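Local coordinates for protein MIPZ (Caulobacter crescentus, PDB 2XJ9) that is a division-plane-positioning ATPase that inhibits bacterial cell division, forming a gradient through localized dimerization and nucleoid binding, at residues Arg221-Tyr224 and Arg225-Pro229; Asp139-Met142 and Leu143-Asp147. The protein carries 1 engineered substitution. All coordinates share one frame; numbering follows the deposited sequence.

Contact 1: residues Arg221-Tyr224 and Arg225-Pro229; sequences RVIY and RELFP. With AGS (phosphothiophosphoric acid-adenylate ester), chain D.
Val222 and Arg225 meet through the backbone at a tight turn, Arg225 N donating to Val222 O at 3.0 Å (N-H...O 147°), with a weak second bond from Glu226 N; both depend on an oxygen placed too close to a neighbour and are tentative. Apolar packing adds Ile223 CD1 to Leu227 CD1 at 3.7 Å, the two side chains running abreast. Contacts with adenine come from three residues. Arg221 N donates to N1 of AGS (chain D) at 3.0 Å (156°), while Tyr224 presents a ring edge, in plane, to the same N1. The Arg225 chain, bent at chi3 (74°), brings one guanidinium face over N3, displaced from the centre of the group, with Arg225 NH2 3.5 Å from N3. At the polar ends, Arg221 NH1 forms a salt bridge to Glu256, Tyr224 OH is hydrogen-bonded to the same carboxylate, and Arg225 NH1 forms a salt bridge to Glu192 of the second subunit. With an alanine at Arg225, that Glu192 is likely to lose its salt-bridge mate and the N3 side of the adenine its cover. Together these residues build the adenine pocket at the dimer interface of a deviant Walker A P-loop ATPase, as in the ParA/MinD relatives.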
ATOM      1  N   ARG A 221     -12.281  -1.764   9.487  1.00 28.59           N
ATOM      2  CA  ARG A 221     -13.275  -2.741   9.886  1.00 23.43           C
ATOM      3  C   ARG A 221     -12.940  -4.116   9.378  1.00 29.42           C
ATOM      4  O   ARG A 221     -12.887  -4.343   8.175  1.00 38.48           O
ATOM      5  CB  ARG A 221     -14.621  -2.359   9.317  1.00 28.82           C
ATOM      6  CG  ARG A 221     -15.251  -1.193  10.002  1.00 33.81           C
ATOM      7  CD  ARG A 221     -16.751  -1.384  10.047  1.00 42.00           C
ATOM      8  NE  ARG A 221     -17.377  -0.441  10.960  1.00 50.16           N
ATOM      9  CZ  ARG A 221     -17.784   0.765  10.592  1.00 51.08           C
ATOM     10  NH1 ARG A 221     -17.624   1.153   9.335  1.00 45.72           N
ATOM     11  NH2 ARG A 221     -18.350   1.577  11.476  1.00 42.22           N
ATOM     12  N   VAL A 222     -12.762  -5.047  10.295  1.00 19.92           N
ATOM     13  CA  VAL A 222     -12.479  -6.430   9.953  1.00 26.47           C
ATOM     14  C   VAL A 222     -13.314  -6.984   8.799  1.00 30.64           C
ATOM     15  O   VAL A 222     -12.823  -7.769   7.997  1.00 29.37           O
ATOM     16  CB  VAL A 222     -12.732  -7.342  11.176  1.00 35.45           C
ATOM     17  CG1 VAL A 222     -11.864  -8.592  11.097  1.00 39.13           C
ATOM     18  CG2 VAL A 222     -12.471  -6.572  12.467  1.00 45.87           C
ATOM     19  N   ILE A 223     -14.582  -6.594   8.745  1.00 30.89           N
ATOM     20  CA  ILE A 223     -15.521  -7.142   7.782  1.00 32.09           C
ATOM     21  C   ILE A 223     -15.170  -6.703   6.354  1.00 32.64           C
ATOM     22  O   ILE A 223     -15.605  -7.322   5.364  1.00 36.88           O
ATOM     23  CB  ILE A 223     -16.993  -6.763   8.141  1.00 32.72           C
ATOM     24  CG1 ILE A 223     -17.983  -7.502   7.241  1.00 32.94           C
ATOM     25  CG2 ILE A 223     -17.207  -5.267   8.052  1.00 31.11           C
ATOM     26  CD1 ILE A 223     -17.932  -9.005   7.397  1.00 34.48           C
ATOM     27  N   TYR A 224     -14.364  -5.648   6.246  1.00 26.89           N
ATOM     28  CA  TYR A 224     -13.936  -5.162   4.934  1.00 29.32           C
ATOM     29  C   TYR A 224     -12.768  -5.969   4.383  1.00 34.81           C
ATOM     30  O   TYR A 224     -12.304  -5.729   3.262  1.00 28.70           O
ATOM     31  CB  TYR A 224     -13.528  -3.700   5.015  1.00 23.02           C
ATOM     32  CG  TYR A 224     -14.678  -2.712   5.121  1.00 31.03           C
ATOM     33  CD1 TYR A 224     -15.918  -2.986   4.560  1.00 33.32           C
ATOM     34  CD2 TYR A 224     -14.524  -1.508   5.792  1.00 27.20           C
ATOM     35  CE1 TYR A 224     -16.966  -2.083   4.668  1.00 28.70           C
ATOM     36  CE2 TYR A 224     -15.558  -0.616   5.894  1.00 32.15           C
ATOM     37  CZ  TYR A 224     -16.774  -0.908   5.327  1.00 32.14           C
ATOM     38  OH  TYR A 224     -17.804  -0.014   5.422  1.00 41.00           O
ATOM     39  N   ARG A 225     -12.290  -6.932   5.164  1.00 32.00           N
ATOM     40  CA  ARG A 225     -11.000  -7.527   4.873  1.00 26.05           C
ATOM     41  C   ARG A 225     -11.043  -8.993   5.160  1.00 30.95           C
ATOM     42  O   ARG A 225     -10.217  -9.755   4.683  1.00 33.10           O
ATOM     43  CB  ARG A 225      -9.929  -6.869   5.737  1.00 25.04           C
ATOM     44  CG  ARG A 225      -9.213  -7.854   6.582  1.00 38.18           C
ATOM     45  CD  ARG A 225      -8.062  -7.244   7.299  1.00 38.76           C
ATOM     46  NE  ARG A 225      -8.429  -6.422   8.392  1.00 40.25           N
ATOM     47  CZ  ARG A 225      -7.899  -5.283   8.804  1.00 51.70           C
ATOM     48  NH1 ARG A 225      -8.453  -4.769   9.880  1.00 49.52           N
ATOM     49  NH2 ARG A 225      -6.899  -4.652   8.197  1.00 51.14           N
ATOM     50  N   GLU A 226     -12.033  -9.374   5.951  1.00 35.26           N
ATOM     51  CA  GLU A 226     -12.092 -10.683   6.580  1.00 30.71           C
ATOM     52  C   GLU A 226     -12.602 -11.756   5.626  1.00 36.11           C
ATOM     53  O   GLU A 226     -12.313 -12.935   5.813  1.00 38.73           O
ATOM     54  CB  GLU A 226     -12.994 -10.598   7.803  1.00 30.11           C
ATOM     55  CG  GLU A 226     -13.169 -11.899   8.534  1.00 56.41           C
ATOM     56  CD  GLU A 226     -14.193 -11.808   9.658  1.00 68.65           C
ATOM     57  OE1 GLU A 226     -15.206 -11.090   9.474  1.00 57.63           O
ATOM     58  OE2 GLU A 226     -13.986 -12.451  10.717  1.00 72.06           O
ATOM     59  N   LEU A 227     -13.342 -11.347   4.595  1.00 36.20           N
ATOM     60  CA  LEU A 227     -13.991 -12.298   3.694  1.00 34.18           C
ATOM     61  C   LEU A 227     -13.231 -12.517   2.382  1.00 39.87           C
ATOM     62  O   LEU A 227     -13.678 -13.261   1.500  1.00 42.24           O
ATOM     63  CB  LEU A 227     -15.423 -11.859   3.410  1.00 34.92           C
ATOM     64  CG  LEU A 227     -16.286 -11.755   4.657  1.00 42.01           C
ATOM     65  CD1 LEU A 227     -17.624 -11.106   4.350  1.00 36.45           C
ATOM     66  CD2 LEU A 227     -16.471 -13.144   5.218  1.00 45.41           C
ATOM     67  N   PHE A 228     -12.073 -11.888   2.254  1.00 32.81           N
ATOM     68  CA  PHE A 228     -11.321 -11.987   1.012  1.00 29.92           C
ATOM     69  C   PHE A 228     -11.045 -13.415   0.577  1.00 29.75           C
ATOM     70  O   PHE A 228     -11.077 -13.723  -0.601  1.00 39.71           O
ATOM     71  CB  PHE A 228     -10.016 -11.223   1.117  1.00 27.14           C
ATOM     72  CG  PHE A 228      -9.075 -11.472  -0.019  1.00 32.73           C
ATOM     73  CD1 PHE A 228      -9.065 -10.638  -1.125  1.00 29.94           C
ATOM     74  CD2 PHE A 228      -8.173 -12.526   0.022  1.00 38.65           C
ATOM     75  CE1 PHE A 228      -8.169 -10.853  -2.160  1.00 29.83           C
ATOM     76  CE2 PHE A 228      -7.278 -12.751  -1.032  1.00 32.90           C
ATOM     77  CZ  PHE A 228      -7.284 -11.916  -2.115  1.00 25.80           C
ATOM     78  N   PRO A 229     -10.739 -14.296   1.525  1.00 35.02           N
ATOM     79  CA  PRO A 229     -10.417 -15.658   1.068  1.00 40.85           C
ATOM     80  C   PRO A 229     -11.594 -16.371   0.388  1.00 43.77           C
ATOM     81  O   PRO A 229     -11.374 -17.320  -0.364  1.00 49.93           O
ATOM     82  CB  PRO A 229     -10.019 -16.380   2.366  1.00 31.11           C
ATOM     83  CG  PRO A 229      -9.571 -15.279   3.274  1.00 31.40           C
ATOM     84  CD  PRO A 229     -10.411 -14.080   2.944  1.00 30.51           C
TER
HETATM   85  PG  AGS D1272      -1.871  -1.703  -3.438  1.00 39.18           P
HETATM   86  S1G AGS D1272      -0.888  -0.573  -3.749  1.00 21.85           S
HETATM   87  O2G AGS D1272      -1.255  -2.958  -2.858  1.00 23.85           O
HETATM   88  O3G AGS D1272      -2.852  -2.058  -4.533  1.00 32.58           O
HETATM   89  PB  AGS D1272      -4.435  -1.001  -2.349  1.00 20.83           P
HETATM   90  O1B AGS D1272      -4.683   0.474  -2.575  1.00 20.98           O
HETATM   91  O2B AGS D1272      -4.959  -2.103  -3.235  1.00 20.27           O
HETATM   92  O3B AGS D1272      -2.825  -1.140  -2.254  1.00 27.16           O
HETATM   93  PA  AGS D1272      -5.843  -2.446  -0.340  1.00 21.73           P
HETATM   94  O1A AGS D1272      -7.238  -2.284  -0.908  1.00 25.24           O
HETATM   95  O2A AGS D1272      -5.138  -3.743  -0.497  1.00 16.91           O
HETATM   96  O3A AGS D1272      -4.898  -1.273  -0.845  1.00 22.25           O
HETATM   97  O5' AGS D1272      -5.863  -2.052   1.211  1.00 24.87           O
HETATM   98  C5' AGS D1272      -4.659  -2.093   1.958  1.00 23.47           C
HETATM   99  C4' AGS D1272      -4.817  -3.021   3.173  1.00 24.45           C
HETATM  100  O4' AGS D1272      -5.822  -2.437   3.960  1.00 28.71           O
HETATM  101  C3' AGS D1272      -5.338  -4.416   2.874  1.00 21.46           C
HETATM  102  O3' AGS D1272      -4.810  -5.313   3.836  1.00 22.40           O
HETATM  103  C2' AGS D1272      -6.835  -4.388   3.096  1.00 23.15           C
HETATM  104  O2' AGS D1272      -7.259  -5.691   3.521  1.00 22.36           O
HETATM  105  C1' AGS D1272      -6.929  -3.314   4.160  1.00 24.68           C
HETATM  106  N9  AGS D1272      -8.046  -2.341   4.160  1.00 30.78           N
HETATM  107  C8  AGS D1272      -8.256  -1.362   3.249  1.00 34.78           C
HETATM  108  N7  AGS D1272      -9.340  -0.605   3.580  1.00 36.68           N
HETATM  109  C5  AGS D1272      -9.807  -1.102   4.739  1.00 28.44           C
HETATM  110  C6  AGS D1272     -10.907  -0.779   5.635  1.00 26.56           C
HETATM  111  N6  AGS D1272     -11.731   0.245   5.337  1.00 33.91           N
HETATM  112  N1  AGS D1272     -11.042  -1.536   6.744  1.00 28.28           N
HETATM  113  C2  AGS D1272     -10.233  -2.563   7.047  1.00 23.59           C
HETATM  114  N3  AGS D1272      -9.209  -2.920   6.276  1.00 22.28           N
HETATM  115  C4  AGS D1272      -8.954  -2.232   5.134  1.00 29.75           C

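Contact 2: residues Asp139-Met142 and Leu143-Asp147; sequences DFDM and LGTVD. With AGS (phosphothiophosphoric acid-adenylate ester), chain F.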
ATOM      1  N   ASP A 139       0.307   9.506   3.061  1.00 29.59           N
ATOM      2  CA  ASP A 139      -0.525   9.351   1.859  1.00 31.53           C
ATOM      3  C   ASP A 139      -0.688  10.686   1.161  1.00 27.95           C
ATOM      4  O   ASP A 139      -0.491  10.782  -0.028  1.00 27.16           O
ATOM      5  CB  ASP A 139      -1.908   8.782   2.191  1.00 26.72           C
ATOM      6  CG  ASP A 139      -1.872   7.298   2.548  1.00 26.54           C
ATOM      7  OD1 ASP A 139      -0.897   6.818   3.141  1.00 32.13           O
ATOM      8  OD2 ASP A 139      -2.843   6.595   2.243  1.00 26.46           O
ATOM      9  N   PHE A 140      -1.025  11.714   1.925  1.00 26.39           N
ATOM     10  CA  PHE A 140      -1.309  13.015   1.369  1.00 27.61           C
ATOM     11  C   PHE A 140      -0.202  13.548   0.470  1.00 34.26           C
ATOM     12  O   PHE A 140      -0.447  14.396  -0.382  1.00 30.81           O
ATOM     13  CB  PHE A 140      -1.561  14.014   2.476  1.00 28.12           C
ATOM     14  CG  PHE A 140      -1.921  15.378   1.973  1.00 36.46           C
ATOM     15  CD1 PHE A 140      -0.973  16.375   1.877  1.00 38.39           C
ATOM     16  CD2 PHE A 140      -3.211  15.665   1.594  1.00 35.62           C
ATOM     17  CE1 PHE A 140      -1.315  17.631   1.427  1.00 38.63           C
ATOM     18  CE2 PHE A 140      -3.549  16.920   1.141  1.00 32.46           C
ATOM     19  CZ  PHE A 140      -2.607  17.896   1.051  1.00 33.07           C
ATOM     20  N   ASP A 141       1.017  13.060   0.660  1.00 37.55           N
ATOM     21  CA  ASP A 141       2.165  13.617  -0.057  1.00 32.87           C
ATOM     22  C   ASP A 141       2.194  13.247  -1.541  1.00 34.51           C
ATOM     23  O   ASP A 141       2.972  13.805  -2.310  1.00 34.57           O
ATOM     24  CB  ASP A 141       3.459  13.157   0.599  1.00 36.24           C
ATOM     25  CG  ASP A 141       4.663  13.887   0.063  1.00 45.10           C
ATOM     26  OD1 ASP A 141       5.626  13.207  -0.363  1.00 49.60           O
ATOM     27  OD2 ASP A 141       4.643  15.140   0.068  1.00 42.65           O
ATOM     28  N   MET A 142       1.366  12.281  -1.933  1.00 41.27           N
ATOM     29  CA  MET A 142       1.212  11.921  -3.346  1.00 40.21           C
ATOM     30  C   MET A 142       0.111  12.744  -4.023  1.00 38.92           C
ATOM     31  O   MET A 142       0.007  12.774  -5.259  1.00 37.55           O
ATOM     32  CB  MET A 142       0.982  10.411  -3.522  1.00 33.24           C
ATOM     33  CG  MET A 142       2.231   9.575  -3.171  1.00 32.62           C
ATOM     34  SD  MET A 142       3.664   9.998  -4.220  1.00 50.64           S
ATOM     35  CE  MET A 142       3.120   9.366  -5.816  1.00 35.36           C
ATOM     36  N   LEU A 143      -0.693  13.431  -3.215  1.00 32.45           N
ATOM     37  CA  LEU A 143      -1.634  14.402  -3.776  1.00 35.13           C
ATOM     38  C   LEU A 143      -1.075  15.837  -3.816  1.00 33.87           C
ATOM     39  O   LEU A 143      -1.178  16.505  -4.833  1.00 41.81           O
ATOM     40  CB  LEU A 143      -2.988  14.322  -3.063  1.00 34.53           C
ATOM     41  CG  LEU A 143      -3.580  12.904  -3.070  1.00 34.01           C
ATOM     42  CD1 LEU A 143      -4.754  12.771  -2.151  1.00 24.80           C
ATOM     43  CD2 LEU A 143      -3.969  12.492  -4.483  1.00 37.32           C
ATOM     44  N   GLY A 144      -0.451  16.293  -2.738  1.00 28.87           N
ATOM     45  CA  GLY A 144       0.041  17.653  -2.669  1.00 33.87           C
ATOM     46  C   GLY A 144       1.195  17.831  -1.701  1.00 43.40           C
ATOM     47  O   GLY A 144       1.275  17.161  -0.668  1.00 50.37           O
ATOM     48  N   THR A 145       2.097  18.744  -2.036  1.00 39.68           N
ATOM     49  CA  THR A 145       3.266  18.993  -1.224  1.00 36.40           C
ATOM     50  C   THR A 145       3.024  20.071  -0.179  1.00 55.98           C
ATOM     51  O   THR A 145       2.650  21.199  -0.508  1.00 60.10           O
ATOM     52  CB  THR A 145       4.446  19.381  -2.085  1.00 45.79           C
ATOM     53  OG1 THR A 145       5.174  18.191  -2.426  1.00 48.20           O
ATOM     54  CG2 THR A 145       5.351  20.365  -1.327  1.00 47.01           C
ATOM     55  N   VAL A 146       3.242  19.701   1.085  1.00 64.46           N
ATOM     56  CA  VAL A 146       3.111  20.611   2.225  1.00 61.32           C
ATOM     57  C   VAL A 146       4.489  21.060   2.753  1.00 68.83           C
ATOM     58  O   VAL A 146       5.464  20.286   2.748  1.00 64.46           O
ATOM     59  CB  VAL A 146       2.310  19.945   3.366  1.00 53.24           C
ATOM     60  CG1 VAL A 146       2.133  20.901   4.526  1.00 52.55           C
ATOM     61  CG2 VAL A 146       0.967  19.479   2.849  1.00 54.99           C
ATOM     62  N   ASP A 147       4.552  22.316   3.201  1.00 65.90           N
ATOM     63  CA  ASP A 147       5.754  22.909   3.800  1.00 64.10           C
ATOM     64  C   ASP A 147       6.015  22.448   5.276  1.00 66.38           C
ATOM     65  O   ASP A 147       5.083  22.416   6.091  1.00 60.76           O
ATOM     66  CB  ASP A 147       5.586  24.424   3.740  1.00 59.68           C
ATOM     67  CG  ASP A 147       6.889  25.152   3.624  1.00 64.79           C
ATOM     68  OD1 ASP A 147       7.260  25.495   2.478  1.00 74.04           O
ATOM     69  OD2 ASP A 147       7.521  25.400   4.674  1.00 55.77           O
TER
HETATM   70  PG  AGS F1273       4.187   1.846  -0.235  1.00 31.03           P
HETATM   71  S1G AGS F1273       5.657   2.142  -0.071  1.00 18.86           S
HETATM   72  O2G AGS F1273       3.802   0.546  -0.945  1.00 14.50           O
HETATM   73  O3G AGS F1273       3.394   3.033  -0.718  1.00 29.45           O
HETATM   74  PB  AGS F1273       4.530   1.385   2.630  1.00 21.47           P
HETATM   75  O1B AGS F1273       4.656  -0.108   2.711  1.00 18.26           O
HETATM   76  O2B AGS F1273       5.692   2.328   2.548  1.00 15.65           O
HETATM   77  O3B AGS F1273       3.644   1.662   1.290  1.00 39.48           O
HETATM   78  PA  AGS F1273       3.691   3.090   4.704  1.00 24.15           P
HETATM   79  O1A AGS F1273       4.876   2.784   5.571  1.00 27.49           O
HETATM   80  O2A AGS F1273       3.633   4.413   3.994  1.00 17.36           O
HETATM   81  O3A AGS F1273       3.493   1.797   3.770  1.00 21.77           O
HETATM   82  O5' AGS F1273       2.360   2.982   5.587  1.00 34.34           O
HETATM   83  C5' AGS F1273       1.064   2.954   5.009  1.00 24.03           C
HETATM   84  C4' AGS F1273       0.185   3.978   5.746  1.00 33.78           C
HETATM   85  O4' AGS F1273      -0.014   3.542   7.074  1.00 26.21           O
HETATM   86  C3' AGS F1273       0.779   5.373   5.881  1.00 31.08           C
HETATM   87  O3' AGS F1273      -0.241   6.381   5.756  1.00 19.52           O
HETATM   88  C2' AGS F1273       1.341   5.455   7.276  1.00 21.32           C
HETATM   89  O2' AGS F1273       1.011   6.770   7.650  1.00 24.83           O
HETATM   90  C1' AGS F1273       0.485   4.485   8.038  1.00 31.95           C
HETATM   91  N9  AGS F1273       1.020   3.565   9.091  1.00 42.50           N
HETATM   92  C8  AGS F1273       1.793   2.497   8.842  1.00 27.25           C
HETATM   93  N7  AGS F1273       2.022   1.815   9.980  1.00 37.61           N
HETATM   94  C5  AGS F1273       1.368   2.423  10.991  1.00 35.21           C
HETATM   95  C6  AGS F1273       1.207   2.180  12.452  1.00 33.73           C
HETATM   96  N6  AGS F1273       1.801   1.122  13.065  1.00 27.09           N
HETATM   97  N1  AGS F1273       0.437   3.058  13.135  1.00 37.36           N
HETATM   98  C2  AGS F1273      -0.161   4.111  12.516  1.00 39.11           C
HETATM   99  N3  AGS F1273      -0.061   4.386  11.202  1.00 26.99           N
HETATM  100  C4  AGS F1273       0.686   3.578  10.398  1.00 32.47           C
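Phe140 and Gly144 join through the backbone where the short helix 137-140 turns toward strand 144-145 in this P-loop ATPase, and the stretch leads from the nucleotide to an outlying two-stranded antiparallel sheet. Taking the residues in order, Asp139 faces the ligand: OD1 accepts a hydrogen bond from the ribose O3' of AGS (chain F) at 2.7 Å, and OD2 accepts one from Asn134 N, so both carboxylate oxygens are engaged and the group's rotation is fixed from the end of strand 128-134. Phe140 comes next. Its carbonyl oxygen takes two donors, Gly144 N at 3.0 Å and almost straight (169°), nearly along the C=O axis, and Leu143 N, which sits well above the carbonyl plane. With CG anti to the backbone N, chi1 of -178° swings the Phe140 ring across to Gly144 and Val146: Gly144 N lies over one face, and Val146 CG2 meets the edge near CE1, the two side chains set roughly perpendicular. Leu199 and Leu203 of helix 194-210 also pack against this ring. Asp141 runs alongside Thr145, but its OD2 is 4.0 Å from Thr145 OG1 and instead makes a salt bridge with Arg50 of the second subunit. Met142 packs on Gln45 of the second subunit, while the Met142 N of this chain donates to Asp139 O at 3.1 Å.

Following the chain from the N terminus, contact 2 comes first, closing a tight turn between helix 137-140 and strand 144-145, just beyond strand 128-134 of the central parallel sheet. Contact 1 comes much later, closing a short turn within the loop between strand 213-215 and helix 249-263, and is tied to that helix through Glu256. The two are in series, neither nesting nor crossing, with centres about 29 Å apart and nearest atoms about 13 Å apart. Each touches the second subunit and holds a different nucleotide: Arg221, Tyr224 and Arg225 meet the base of one, while Asp139 grips the ribose of the other. Because the second copy contributes the reciprocal residues, each nucleotide in the dimer is held from both chains.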